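Local coordinates for Carboxylesterase/phospholipase family protein (Francisella tularensis subsp. tularensis, PDB 4F21) that probably hydrolyses carboxylic esters, perhaps including those of lipids, as a serine hydrolase of the alpha/beta hydrolase superfamily, at residues G159-S164 with N238-T243. Numbering follows the deposited sequence.
Sequences GIMALS and NFIAKT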
loop_
_atom_site.group_PDB
_atom_site.type_symbol
_atom_site.label_atom_id
_atom_site.label_comp_id
_atom_site.label_asym_id
_atom_site.label_seq_id
_atom_site.Cartn_x
_atom_site.Cartn_y
_atom_site.Cartn_z
ATOM N N GLY A 159 3.196 8.613 3.905
ATOM C CA GLY A 159 2.363 7.630 4.567
ATOM C C GLY A 159 2.206 6.339 3.794
ATOM O O GLY A 159 2.545 6.260 2.615
ATOM N N ILE A 160 1.700 5.317 4.473
ATOM C CA ILE A 160 1.405 4.036 3.848
ATOM C C ILE A 160 -0.013 3.626 4.215
ATOM O O ILE A 160 -0.405 3.710 5.378
ATOM C CB ILE A 160 2.366 2.929 4.327
ATOM C CG1 ILE A 160 3.825 3.348 4.134
ATOM C CG2 ILE A 160 2.080 1.627 3.597
ATOM C CD1 ILE A 160 4.809 2.428 4.829
ATOM N N MET A 161 -0.787 3.190 3.230
ATOM C CA MET A 161 -2.118 2.662 3.520
ATOM C C MET A 161 -2.283 1.216 3.056
ATOM O O MET A 161 -2.782 0.946 1.961
ATOM C CB MET A 161 -3.215 3.564 2.950
ATOM C CG MET A 161 -3.343 4.897 3.673
ATOM S SD MET A 161 -4.885 5.769 3.327
ATOM C CE MET A 161 -4.636 6.278 1.631
ATOM N N ALA A 162 -1.853 0.292 3.906
ATOM C CA ALA A 162 -1.947 -1.128 3.610
ATOM C C ALA A 162 -3.381 -1.609 3.790
ATOM O O ALA A 162 -3.973 -1.443 4.856
ATOM C CB ALA A 162 -1.000 -1.920 4.500
ATOM N N LEU A 163 -3.932 -2.202 2.737
ATOM C CA LEU A 163 -5.316 -2.654 2.732
ATOM C C LEU A 163 -5.389 -4.096 2.258
ATOM O O LEU A 163 -5.132 -4.382 1.088
ATOM C CB LEU A 163 -6.158 -1.774 1.804
ATOM C CG LEU A 163 -6.101 -0.259 2.013
ATOM C CD1 LEU A 163 -6.307 0.463 0.693
ATOM C CD2 LEU A 163 -7.144 0.176 3.017
ATOM N N SER A 164 -5.732 -4.996 3.176
ATOM C CA SER A 164 -5.918 -6.412 2.866
ATOM C C SER A 164 -4.656 -7.048 2.298
ATOM O O SER A 164 -4.727 -7.838 1.360
ATOM C CB SER A 164 -7.077 -6.591 1.888
ATOM O OG SER A 164 -8.180 -5.800 2.284
ATOM N N ASN A 238 -10.320 9.902 6.437
ATOM C CA ASN A 238 -9.813 10.495 7.664
ATOM C C ASN A 238 -8.291 10.386 7.814
ATOM O O ASN A 238 -7.664 11.243 8.437
ATOM C CB ASN A 238 -10.545 9.923 8.883
ATOM C CG ASN A 238 -11.971 10.436 8.998
ATOM O OD1 ASN A 238 -12.926 9.661 9.030
ATOM N ND2 ASN A 238 -12.119 11.753 9.052
ATOM N N PHE A 239 -7.694 9.351 7.226
ATOM C CA PHE A 239 -6.237 9.216 7.244
ATOM C C PHE A 239 -5.595 10.279 6.368
ATOM O O PHE A 239 -4.703 11.000 6.815
ATOM C CB PHE A 239 -5.787 7.828 6.781
ATOM C CG PHE A 239 -4.285 7.649 6.768
ATOM C CD1 PHE A 239 -3.614 7.211 7.901
ATOM C CD2 PHE A 239 -3.546 7.921 5.627
ATOM C CE1 PHE A 239 -2.238 7.042 7.893
ATOM C CE2 PHE A 239 -2.170 7.757 5.614
ATOM C CZ PHE A 239 -1.517 7.316 6.748
ATOM N N ILE A 240 -6.039 10.362 5.116
ATOM C CA ILE A 240 -5.553 11.403 4.212
ATOM C C ILE A 240 -5.719 12.802 4.823
ATOM O O ILE A 240 -4.842 13.659 4.691
ATOM C CB ILE A 240 -6.246 11.319 2.836
ATOM C CG1 ILE A 240 -5.827 10.030 2.121
ATOM C CG2 ILE A 240 -5.918 12.539 1.984
ATOM C CD1 ILE A 240 -6.959 9.323 1.412
ATOM N N ALA A 241 -6.832 13.010 5.521
ATOM C CA ALA A 241 -7.086 14.278 6.199
ATOM C C ALA A 241 -6.117 14.537 7.355
ATOM O O ALA A 241 -5.606 15.645 7.505
ATOM C CB ALA A 241 -8.524 14.334 6.697
ATOM N N LYS A 242 -5.874 13.513 8.170
ATOM C CA LYS A 242 -5.052 13.658 9.370
ATOM C C LYS A 242 -3.553 13.580 9.091
ATOM O O LYS A 242 -2.740 13.809 9.989
ATOM C CB LYS A 242 -5.434 12.605 10.418
ATOM C CG LYS A 242 -6.825 12.765 11.023
ATOM C CD LYS A 242 -6.935 14.025 11.866
ATOM C CE LYS A 242 -7.870 15.041 11.226
ATOM N N THR A 243 -3.187 13.243 7.855
ATOM C CA THR A 243 -1.778 13.166 7.469
ATOM C C THR A 243 -1.359 14.362 6.624
ATOM O O THR A 243 -0.281 14.919 6.816
ATOM C CB THR A 243 -1.451 11.873 6.701
ATOM O OG1 THR A 243 -2.325 11.752 5.571
ATOM C CG2 THR A 243 -1.619 10.667 7.605
#
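A chi1 of 179° sets Phe239 CG opposite the backbone N and swings the ring toward Met161, whose chain runs out from the strand and bends at chi3 (-71°). The two side chains run antiparallel alongside each other, and the sulfur forms a Met-aromatic contact in the core of an alpha/beta hydrolase fold, where the C-terminal helix 230-243 packs on the central sheet. Strand 159-163, parallel to its neighbours 134-139 and 186-191, meets the helix almost antiparallel, at 169° with the axes 10.4 Å apart. Met161 SD lies obliquely to the ring, 4.3 Å from the Phe239 centroid. Its nearest ring atom is Phe239 CD2, at 3.4 Å. Met161 CG also packs on Phe239 CD2, at 3.6 Å. Beyond the bend, the methyl Met161 CE reaches Ile240 CD1 at 3.8 Å, the two chains crossing at about a right angle. No hydrogen bond links the segments, so the join rests on apolar packing, which Leu187 of strand 186-191 extends by touching both Met161 and Phe239. Gly159 CA meets the ring at its rim, 4.5 Å from Phe239 CZ. One face takes Thr243 CG2 over its centre, and Thr243 OG1 donates to Phe239 O at 2.8 Å, standing out of the carbonyl plane.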